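Cricket paralysis virus 1A protein (Cricket paralysis virus, PDB 6C3R) suppresses insect antiviral RNA silencing by inactivating host AGO2 and recruiting a cellular ubiquitin ligase complex that promotes AGO2 degradation. Local coordinates at residues Glu78-Val88 against Cys132-Gln141; Glu61-Thr69 against Asn103-Arg111. One frame throughout, in Å; residues are numbered along the deposited sequence.

Interaction 1 of 2, residues Glu78-Val88 against Cys132-Gln141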
loop_
_atom_site.group_PDB
_atom_site.type_symbol
_atom_site.label_atom_id
_atom_site.label_comp_id
_atom_site.label_asym_id
_atom_site.label_seq_id
_atom_site.Cartn_x
_atom_site.Cartn_y
_atom_site.Cartn_z
ATOM N N GLU A 78 12.518 -18.876 13.004
ATOM C CA GLU A 78 11.128 -18.951 12.565
ATOM C C GLU A 78 10.390 -17.692 12.975
ATOM O O GLU A 78 9.511 -17.180 12.276
ATOM C CB GLU A 78 10.452 -20.182 13.186
ATOM C CG GLU A 78 11.183 -21.496 12.903
ATOM C CD GLU A 78 11.208 -21.848 11.429
ATOM O OE1 GLU A 78 12.239 -22.374 10.982
ATOM O OE2 GLU A 78 10.207 -21.587 10.716
ATOM N N GLU A 79 10.753 -17.187 14.130
ATOM C CA GLU A 79 10.261 -15.894 14.568
ATOM C C GLU A 79 10.811 -14.768 13.724
ATOM O O GLU A 79 10.131 -13.805 13.481
ATOM C CB GLU A 79 10.605 -15.681 16.032
ATOM C CG GLU A 79 9.853 -16.645 16.933
ATOM C CD GLU A 79 8.357 -16.416 16.890
ATOM O OE1 GLU A 79 7.596 -17.403 16.812
ATOM O OE2 GLU A 79 7.934 -15.245 16.940
ATOM N N TRP A 80 12.052 -14.902 13.280
ATOM C CA TRP A 80 12.603 -13.973 12.318
ATOM C C TRP A 80 11.783 -14.000 11.033
ATOM O O TRP A 80 11.440 -12.939 10.501
ATOM C CB TRP A 80 14.049 -14.305 12.012
ATOM C CG TRP A 80 14.669 -13.340 11.023
ATOM C CD1 TRP A 80 15.175 -12.107 11.293
ATOM C CD2 TRP A 80 14.821 -13.535 9.617
ATOM N NE1 TRP A 80 15.641 -11.528 10.148
ATOM C CE2 TRP A 80 15.437 -12.390 9.103
ATOM C CE3 TRP A 80 14.482 -14.558 8.746
ATOM C CZ2 TRP A 80 15.739 -12.249 7.741
ATOM C CZ3 TRP A 80 14.785 -14.421 7.392
ATOM C CH2 TRP A 80 15.410 -13.278 6.906
ATOM N N LYS A 81 11.479 -15.193 10.538
ATOM C CA LYS A 81 10.691 -15.317 9.326
ATOM C C LYS A 81 9.320 -14.721 9.442
ATOM O O LYS A 81 8.831 -14.132 8.485
ATOM C CB LYS A 81 10.543 -16.758 8.916
ATOM C CG LYS A 81 11.750 -17.286 8.156
ATOM C CD LYS A 81 11.803 -18.803 8.209
ATOM C CE LYS A 81 10.577 -19.463 7.612
ATOM N NZ LYS A 81 10.522 -20.886 8.060
ATOM N N GLY A 82 8.686 -14.885 10.600
ATOM C CA GLY A 82 7.385 -14.272 10.838
ATOM C C GLY A 82 7.434 -12.758 10.726
ATOM O O GLY A 82 6.484 -12.157 10.255
ATOM N N LEU A 83 8.531 -12.136 11.158
ATOM C CA LEU A 83 8.713 -10.693 10.983
ATOM C C LEU A 83 8.799 -10.335 9.504
ATOM O O LEU A 83 8.181 -9.400 9.050
ATOM C CB LEU A 83 9.983 -10.190 11.675
ATOM C CG LEU A 83 10.085 -10.160 13.201
ATOM C CD1 LEU A 83 11.521 -9.950 13.638
ATOM C CD2 LEU A 83 9.194 -9.071 13.757
ATOM N N VAL A 84 9.550 -11.104 8.748
ATOM C CA VAL A 84 9.600 -10.886 7.315
ATOM C C VAL A 84 8.198 -10.994 6.712
ATOM O O VAL A 84 7.828 -10.225 5.850
ATOM C CB VAL A 84 10.586 -11.858 6.626
ATOM C CG1 VAL A 84 10.564 -11.664 5.129
ATOM C CG2 VAL A 84 11.994 -11.622 7.151
ATOM N N TRP A 85 7.441 -11.977 7.160
ATOM C CA TRP A 85 6.081 -12.196 6.677
ATOM C C TRP A 85 5.164 -10.998 6.964
ATOM O O TRP A 85 4.390 -10.591 6.115
ATOM C CB TRP A 85 5.519 -13.501 7.271
ATOM C CG TRP A 85 4.068 -13.695 6.966
ATOM C CD1 TRP A 85 3.043 -13.783 7.867
ATOM C CD2 TRP A 85 3.478 -13.783 5.666
ATOM N NE1 TRP A 85 1.856 -13.916 7.206
ATOM C CE2 TRP A 85 2.089 -13.929 5.854
ATOM C CE3 TRP A 85 3.989 -13.754 4.356
ATOM C CZ2 TRP A 85 1.198 -14.049 4.776
ATOM C CZ3 TRP A 85 3.111 -13.870 3.287
ATOM C CH2 TRP A 85 1.730 -14.016 3.503
ATOM N N LYS A 86 5.268 -10.447 8.164
ATOM C CA LYS A 86 4.564 -9.203 8.507
ATOM C C LYS A 86 4.969 -7.995 7.669
ATOM O O LYS A 86 4.130 -7.161 7.356
ATOM C CB LYS A 86 4.768 -8.856 9.957
ATOM C CG LYS A 86 3.962 -9.710 10.893
ATOM C CD LYS A 86 4.574 -9.609 12.276
ATOM C CE LYS A 86 3.684 -10.197 13.339
ATOM N NZ LYS A 86 4.527 -10.467 14.539
ATOM N N PHE A 87 6.255 -7.884 7.361
ATOM C CA PHE A 87 6.751 -6.870 6.437
ATOM C C PHE A 87 6.115 -7.077 5.077
ATOM O O PHE A 87 5.521 -6.162 4.540
ATOM C CB PHE A 87 8.278 -6.923 6.319
ATOM C CG PHE A 87 8.850 -5.855 5.447
ATOM C CD1 PHE A 87 9.000 -6.063 4.082
ATOM C CD2 PHE A 87 9.228 -4.633 5.981
ATOM C CE1 PHE A 87 9.509 -5.071 3.243
ATOM C CE2 PHE A 87 9.759 -3.644 5.163
ATOM C CZ PHE A 87 9.882 -3.858 3.780
ATOM N N VAL A 88 6.259 -8.277 4.534
ATOM C CA VAL A 88 5.666 -8.665 3.256
ATOM C C VAL A 88 4.152 -8.388 3.237
ATOM O O VAL A 88 3.659 -7.821 2.283
ATOM C CB VAL A 88 5.983 -10.147 2.943
ATOM C CG1 VAL A 88 5.033 -10.742 1.923
ATOM C CG2 VAL A 88 7.412 -10.284 2.430
ATOM N N CYS A 132 5.051 -17.528 -1.285
ATOM C CA CYS A 132 5.601 -16.696 -0.224
ATOM C C CYS A 132 5.058 -17.007 1.167
ATOM O O CYS A 132 5.814 -17.090 2.122
ATOM C CB CYS A 132 5.331 -15.232 -0.535
ATOM S SG CYS A 132 6.144 -14.163 0.644
ATOM N N ARG A 133 3.747 -17.171 1.281
ATOM C CA ARG A 133 3.132 -17.528 2.557
ATOM C C ARG A 133 3.628 -18.884 3.059
ATOM O O ARG A 133 3.869 -19.052 4.256
ATOM C CB ARG A 133 1.598 -17.497 2.455
ATOM C CG ARG A 133 0.873 -17.934 3.728
ATOM C CD ARG A 133 -0.582 -17.459 3.795
ATOM N NE ARG A 133 -1.379 -17.842 2.615
ATOM C CZ ARG A 133 -1.800 -17.020 1.638
ATOM N NH1 ARG A 133 -1.529 -15.709 1.637
ATOM N NH2 ARG A 133 -2.514 -17.519 0.630
ATOM N N ALA A 134 3.790 -19.837 2.150
ATOM C CA ALA A 134 4.248 -21.173 2.517
ATOM C C ALA A 134 5.714 -21.161 2.933
ATOM O O ALA A 134 6.101 -21.759 3.946
ATOM C CB ALA A 134 4.030 -22.135 1.360
ATOM N N PHE A 135 6.514 -20.457 2.139
ATOM C CA PHE A 135 7.933 -20.252 2.406
ATOM C C PHE A 135 8.219 -19.628 3.764
ATOM O O PHE A 135 9.123 -20.082 4.467
ATOM C CB PHE A 135 8.555 -19.383 1.314
ATOM C CG PHE A 135 10.050 -19.230 1.434
ATOM C CD1 PHE A 135 10.884 -20.341 1.364
ATOM C CD2 PHE A 135 10.623 -17.977 1.589
ATOM C CE1 PHE A 135 12.250 -20.204 1.467
ATOM C CE2 PHE A 135 11.990 -17.833 1.689
ATOM C CZ PHE A 135 12.810 -18.950 1.624
ATOM N N LEU A 136 7.469 -18.599 4.125
ATOM C CA LEU A 136 7.651 -17.922 5.422
ATOM C C LEU A 136 6.837 -18.470 6.623
ATOM O O LEU A 136 6.945 -17.920 7.725
ATOM C CB LEU A 136 7.397 -16.413 5.270
ATOM C CG LEU A 136 8.248 -15.662 4.237
ATOM C CD1 LEU A 136 7.770 -14.217 4.148
ATOM C CD2 LEU A 136 9.746 -15.731 4.549
ATOM N N ARG A 137 6.055 -19.536 6.435
ATOM C CA ARG A 137 5.270 -20.093 7.546
ATOM C C ARG A 137 6.163 -20.613 8.665
ATOM O O ARG A 137 7.171 -21.275 8.413
ATOM C CB ARG A 137 4.332 -21.216 7.102
ATOM C CG ARG A 137 3.509 -21.769 8.263
ATOM C CD ARG A 137 2.196 -22.407 7.844
ATOM N NE ARG A 137 1.108 -21.441 7.635
ATOM C CZ ARG A 137 0.637 -21.014 6.456
ATOM N NH1 ARG A 137 1.143 -21.452 5.294
ATOM N NH2 ARG A 137 -0.363 -20.129 6.438
ATOM N N LYS A 138 5.771 -20.309 9.899
ATOM C CA LYS A 138 6.552 -20.663 11.071
ATOM C C LYS A 138 6.491 -22.153 11.377
ATOM O O LYS A 138 5.688 -22.601 12.198
ATOM C CB LYS A 138 6.078 -19.881 12.294
ATOM C CG LYS A 138 6.265 -18.381 12.190
ATOM C CD LYS A 138 6.318 -17.738 13.569
ATOM C CE LYS A 138 5.038 -17.949 14.365
ATOM N NZ LYS A 138 5.163 -17.393 15.737
ATOM N N ARG A 139 7.365 -22.910 10.727
ATOM C CA ARG A 139 7.618 -24.304 11.094
ATOM C C ARG A 139 8.172 -24.394 12.522
ATOM O O ARG A 139 8.607 -23.401 13.089
ATOM C CB ARG A 139 8.603 -24.930 10.103
ATOM C CG ARG A 139 8.008 -25.108 8.712
ATOM C CD ARG A 139 9.049 -25.074 7.607
ATOM N NE ARG A 139 8.424 -25.135 6.275
ATOM C CZ ARG A 139 7.906 -24.102 5.597
ATOM N NH1 ARG A 139 7.911 -22.860 6.096
ATOM N NH2 ARG A 139 7.376 -24.315 4.388
ATOM N N THR A 140 8.126 -25.581 13.114
ATOM C CA THR A 140 8.735 -25.785 14.436
ATOM C C THR A 140 10.269 -25.820 14.362
ATOM O O THR A 140 10.944 -25.156 15.160
ATOM C CB THR A 140 8.185 -27.037 15.159
ATOM O OG1 THR A 140 8.613 -27.018 16.526
ATOM C CG2 THR A 140 8.631 -28.351 14.501
ATOM N N GLN A 141 10.800 -26.563 13.384
ATOM C CA GLN A 141 12.239 -26.796 13.242
ATOM C C GLN A 141 12.625 -26.745 11.771
ATOM O O GLN A 141 13.802 -26.671 11.441
ATOM C CB GLN A 141 12.606 -28.158 13.842
ATOM C CG GLN A 141 14.088 -28.338 14.159
ATOM C CD GLN A 141 14.376 -29.623 14.927
ATOM O OE1 GLN A 141 13.600 -30.579 14.874
ATOM N NE2 GLN A 141 15.495 -29.649 15.643
#

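Interaction 2 of 2, residues Glu61-Thr69 against Asn103-Arg111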
loop_
_atom_site.group_PDB
_atom_site.type_symbol
_atom_site.label_atom_id
_atom_site.label_comp_id
_atom_site.label_asym_id
_atom_site.label_seq_id
_atom_site.Cartn_x
_atom_site.Cartn_y
_atom_site.Cartn_z
ATOM N N GLU A 61 9.607 0.112 11.219
ATOM C CA GLU A 61 9.757 -0.603 12.488
ATOM C C GLU A 61 10.200 -2.054 12.241
ATOM O O GLU A 61 11.143 -2.561 12.880
ATOM C CB GLU A 61 8.425 -0.549 13.247
ATOM C CG GLU A 61 8.466 -1.114 14.653
ATOM C CD GLU A 61 7.095 -1.474 15.213
ATOM O OE1 GLU A 61 6.797 -1.084 16.371
ATOM O OE2 GLU A 61 6.303 -2.157 14.519
ATOM N N LEU A 62 9.530 -2.694 11.288
ATOM C CA LEU A 62 9.802 -4.060 10.906
ATOM C C LEU A 62 11.136 -4.248 10.179
ATOM O O LEU A 62 11.844 -5.222 10.438
ATOM C CB LEU A 62 8.652 -4.590 10.034
ATOM C CG LEU A 62 7.318 -4.850 10.730
ATOM C CD1 LEU A 62 6.232 -5.186 9.739
ATOM C CD2 LEU A 62 7.456 -5.956 11.748
ATOM N N ARG A 63 11.480 -3.349 9.256
ATOM C CA ARG A 63 12.800 -3.400 8.631
ATOM C C ARG A 63 13.886 -3.340 9.712
ATOM O O ARG A 63 14.885 -4.060 9.633
ATOM C CB ARG A 63 12.997 -2.263 7.623
ATOM C CG ARG A 63 14.352 -2.294 6.916
ATOM C CD ARG A 63 14.628 -1.055 6.079
ATOM N NE ARG A 63 13.642 -0.900 5.012
ATOM C CZ ARG A 63 12.668 0.015 4.946
ATOM N NH1 ARG A 63 12.489 0.951 5.868
ATOM N NH2 ARG A 63 11.860 -0.001 3.902
ATOM N N LYS A 64 13.670 -2.503 10.724
ATOM C CA LYS A 64 14.636 -2.322 11.801
ATOM C C LYS A 64 14.801 -3.610 12.611
ATOM O O LYS A 64 15.902 -4.052 12.882
ATOM C CB LYS A 64 14.181 -1.180 12.689
ATOM C CG LYS A 64 15.291 -0.520 13.473
ATOM C CD LYS A 64 14.722 0.530 14.408
ATOM C CE LYS A 64 15.814 1.274 15.163
ATOM N NZ LYS A 64 15.271 2.099 16.294
ATOM N N LEU A 65 13.682 -4.227 12.966
ATOM C CA LEU A 65 13.695 -5.459 13.729
ATOM C C LEU A 65 14.292 -6.590 12.948
ATOM O O LEU A 65 14.995 -7.411 13.529
ATOM C CB LEU A 65 12.269 -5.853 14.157
ATOM C CG LEU A 65 11.667 -4.974 15.250
ATOM C CD1 LEU A 65 10.155 -5.157 15.307
ATOM C CD2 LEU A 65 12.312 -5.279 16.594
ATOM N N ILE A 66 13.995 -6.645 11.648
ATOM C CA ILE A 66 14.511 -7.692 10.802
ATOM C C ILE A 66 16.024 -7.578 10.741
ATOM O O ILE A 66 16.710 -8.585 10.677
ATOM C CB ILE A 66 13.871 -7.663 9.381
ATOM C CG1 ILE A 66 12.422 -8.166 9.454
ATOM C CG2 ILE A 66 14.655 -8.493 8.347
ATOM C CD1 ILE A 66 11.525 -7.657 8.335
ATOM N N PHE A 67 16.552 -6.359 10.786
ATOM C CA PHE A 67 17.989 -6.216 10.832
ATOM C C PHE A 67 18.550 -6.516 12.205
ATOM O O PHE A 67 19.511 -7.295 12.338
ATOM C CB PHE A 67 18.472 -4.842 10.436
ATOM C CG PHE A 67 19.962 -4.732 10.552
ATOM C CD1 PHE A 67 20.775 -5.281 9.565
ATOM C CD2 PHE A 67 20.557 -4.189 11.690
ATOM C CE1 PHE A 67 22.156 -5.229 9.676
ATOM C CE2 PHE A 67 21.937 -4.142 11.815
ATOM C CZ PHE A 67 22.738 -4.657 10.801
ATOM N N LEU A 68 18.008 -5.854 13.222
ATOM C CA LEU A 68 18.575 -5.987 14.556
ATOM C C LEU A 68 18.543 -7.440 15.034
ATOM O O LEU A 68 19.488 -7.901 15.636
ATOM C CB LEU A 68 17.838 -5.115 15.549
ATOM C CG LEU A 68 17.960 -3.602 15.421
ATOM C CD1 LEU A 68 17.036 -2.994 16.457
ATOM C CD2 LEU A 68 19.361 -3.098 15.622
ATOM N N THR A 69 17.468 -8.161 14.741
ATOM C CA THR A 69 17.379 -9.571 15.119
ATOM C C THR A 69 18.344 -10.443 14.305
ATOM O O THR A 69 18.776 -11.482 14.800
ATOM C CB THR A 69 15.950 -10.141 14.980
ATOM O OG1 THR A 69 15.499 -9.978 13.638
ATOM C CG2 THR A 69 14.981 -9.462 15.944
ATOM N N ASN A 103 10.237 -2.806 -5.588
ATOM C CA ASN A 103 10.635 -3.837 -4.602
ATOM C C ASN A 103 10.829 -3.274 -3.188
ATOM O O ASN A 103 11.541 -2.296 -3.008
ATOM C CB ASN A 103 11.951 -4.518 -5.025
ATOM C CG ASN A 103 11.779 -5.519 -6.169
ATOM O OD1 ASN A 103 11.747 -6.733 -5.941
ATOM N ND2 ASN A 103 11.710 -5.016 -7.412
ATOM N N GLY A 104 10.234 -3.914 -2.180
ATOM C CA GLY A 104 10.455 -3.528 -0.785
ATOM C C GLY A 104 11.892 -3.787 -0.390
ATOM O O GLY A 104 12.507 -4.710 -0.900
ATOM N N LEU A 105 12.435 -2.975 0.516
ATOM C CA LEU A 105 13.832 -3.107 0.912
ATOM C C LEU A 105 13.981 -3.658 2.320
ATOM O O LEU A 105 13.390 -3.120 3.262
ATOM C CB LEU A 105 14.527 -1.762 0.813
ATOM C CG LEU A 105 16.004 -1.694 1.208
ATOM C CD1 LEU A 105 16.819 -2.772 0.514
ATOM C CD2 LEU A 105 16.582 -0.329 0.853
ATOM N N LEU A 106 14.771 -4.728 2.450
ATOM C CA LEU A 106 15.160 -5.283 3.741
ATOM C C LEU A 106 16.647 -5.457 3.836
ATOM O O LEU A 106 17.314 -5.650 2.833
ATOM C CB LEU A 106 14.502 -6.635 3.985
ATOM C CG LEU A 106 13.005 -6.532 4.259
ATOM C CD1 LEU A 106 12.353 -7.908 4.162
ATOM C CD2 LEU A 106 12.701 -5.903 5.601
ATOM N N ILE A 107 17.151 -5.421 5.071
ATOM C CA ILE A 107 18.583 -5.491 5.333
ATOM C C ILE A 107 18.871 -6.493 6.425
ATOM O O ILE A 107 18.200 -6.536 7.446
ATOM C CB ILE A 107 19.171 -4.113 5.740
ATOM C CG1 ILE A 107 18.730 -3.061 4.739
ATOM C CG2 ILE A 107 20.694 -4.186 5.842
ATOM C CD1 ILE A 107 19.331 -1.702 4.952
ATOM N N VAL A 108 19.940 -7.236 6.229
ATOM C CA VAL A 108 20.326 -8.319 7.113
ATOM C C VAL A 108 21.838 -8.200 7.295
ATOM O O VAL A 108 22.515 -7.760 6.387
ATOM C CB VAL A 108 19.825 -9.652 6.461
ATOM C CG1 VAL A 108 20.924 -10.671 6.197
ATOM C CG2 VAL A 108 18.699 -10.248 7.281
ATOM N N SER A 109 22.375 -8.592 8.446
ATOM C CA SER A 109 23.830 -8.603 8.618
ATOM C C SER A 109 24.513 -9.710 7.748
ATOM O O SER A 109 23.846 -10.662 7.303
ATOM C CB SER A 109 24.209 -8.771 10.095
ATOM O OG SER A 109 24.131 -10.121 10.520
ATOM N N PRO A 110 25.842 -9.589 7.509
ATOM C CA PRO A 110 26.599 -10.601 6.779
ATOM C C PRO A 110 26.714 -11.959 7.449
ATOM O O PRO A 110 26.734 -12.981 6.776
ATOM C CB PRO A 110 27.985 -9.977 6.682
ATOM C CG PRO A 110 27.755 -8.524 6.759
ATOM C CD PRO A 110 26.670 -8.401 7.769
ATOM N N ARG A 111 26.821 -11.987 8.759
ATOM C CA ARG A 111 26.920 -13.253 9.468
ATOM C C ARG A 111 25.623 -14.046 9.228
ATOM O O ARG A 111 25.648 -15.239 8.938
ATOM C CB ARG A 111 27.185 -12.989 10.950
ATOM C CG ARG A 111 27.385 -14.206 11.840
ATOM C CD ARG A 111 28.703 -14.958 11.642
ATOM N NE ARG A 111 28.533 -16.010 10.621
ATOM C CZ ARG A 111 29.277 -16.222 9.532
ATOM N NH1 ARG A 111 30.348 -15.498 9.241
ATOM N NH2 ARG A 111 28.932 -17.212 8.716
#

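Interaction 1 of 2, residues Glu78-Val88 against Cys132-Gln141
Leu136 enters helix 77-90 as a knob, its side chain set in a hole bordered by Lys81, Val84, Trp85 and Val88. Its CD1 branch does most of the touching: it lies 3.7 Å from CA of Trp85, and it also meets CG1 of Val84 at 3.9 Å, where the two side chains cross at about a right angle. A turn earlier, SG of Cys132 is 3.8 Å from CG1 of Val88. The same sulfur makes a sulfur-aromatic contact with Trp85, SG lying 5.3 Å from the centroid of the six-membered ring and 84° off its normal, hence at the edge. With CG anti to the backbone N (chi1 172°), the Trp85 indole reaches Arg133, CH2 coming to 3.6 Å from CB. The aliphatic part of Arg133 follows the benzo ring, while the guanidinium plane is steeply inclined to the indole, and NH2 makes a salt bridge with Asp130. Arg133 is involved in inhibiting host stress granule formation.

Two nearly antiparallel helices meet here, with segment axes 9.9 Å apart and directions 157° from each other. Helix 129-136 is the last in the chain, and beyond it the contact changes character. The departing chain forms an inverse gamma turn centred on Lys138, and charged groups replace methyls. On this exposed side NZ of Lys138 bridges to OE1 of Glu79 at 2.7 Å, arriving on the syn side of the carboxylate. Lys81, buried on helix 77-90, directs NZ to OE2 of Glu78, 2.8 Å away, and makes a weak hydrogen bond to O of Arg137. NZ of Lys81 and NH1 of Arg139 are like charges close together, and the Glu78 carboxylate, bridged to Lys81, probably offsets them. Arg139 is poorly ordered, yet its NH1 and NH2 both donate to O of Ala134, end-on and close to the guanidinium plane.

Interaction 2 of 2, residues Glu61-Thr69 against Asn103-Arg111
Arg63 of helix 53-70 reaches across to Leu105 and Leu106 of strand 104-108, which pairs in parallel with strand 26-30. The two strands are joined by a long connection that includes strand 42-45 and helices 53-70 and 77-90, and here helix 53-70 packs on the second strand. The evidence for this alignment is an axis separation of 6.8 Å, with the two directions only 21° apart.

The Arg63 side chain can be traced outward along the strand backbone. CB is 4.2 Å from CD2 of Leu106, a marginal apolar touch. CG, anti to the backbone N (chi1 -179°), approaches O of Leu105 at 3.9 Å, and CD draws nearer to the same oxygen, at 3.7 Å. The chain bends at chi3, and NE then donates to O of Leu105 over 2.8 Å, with an N-H...O angle of 158°. This oxygen sits near the guanidinium plane, at its edge, but the donor stands well above the carbonyl plane. Beyond NE, CZ and NH2 stay near the same oxygen. NH2 also has a long, weak ion pair with Glu59, and Phe49 of the second subunit packs on both Arg63 and Leu105.

Farther along, Ile66 and Leu106 cross at about a right angle, CD1 of Ile66 meeting CD2 of Leu106 at 3.5 Å. This pair is backed by Leu83 and Phe87 of helix 77-90. Phe67, farther along the helix, lies beside the C-terminal end of the strand, where CD1 of its ring is 3.9 Å from CG2 of Ile107, and O of Ile107 lies near the ring plane, at the edge. Ser109, the N-cap residue of helix 110-114, has its backbone N hydrogen-bonded to OG of Ser70, and that same N lies 3.6 Å from CE1 of Phe67.

How the interactions relate
Helix 77-90 carries one side of interaction 1 and touches interaction 2 with Trp80 and Phe87; the centres of the two contacts are about 14 Å apart. The bridge includes a probable hydrogen bond from NE1 of Trp80 to O of Ile66, 3.2 Å long, and CZ2 of Trp80 also packs 3.6 Å from CG2 of Val108. The segments alternate along the chain, so the two contacts interlock in sequence. Interaction 1 holds Arg133, whereas interaction 2 lies away from the residues with a known role. The AGO2-interacting region 93-101 falls in sequence between helix 77-90 of the first contact and strand 104-108 of the second.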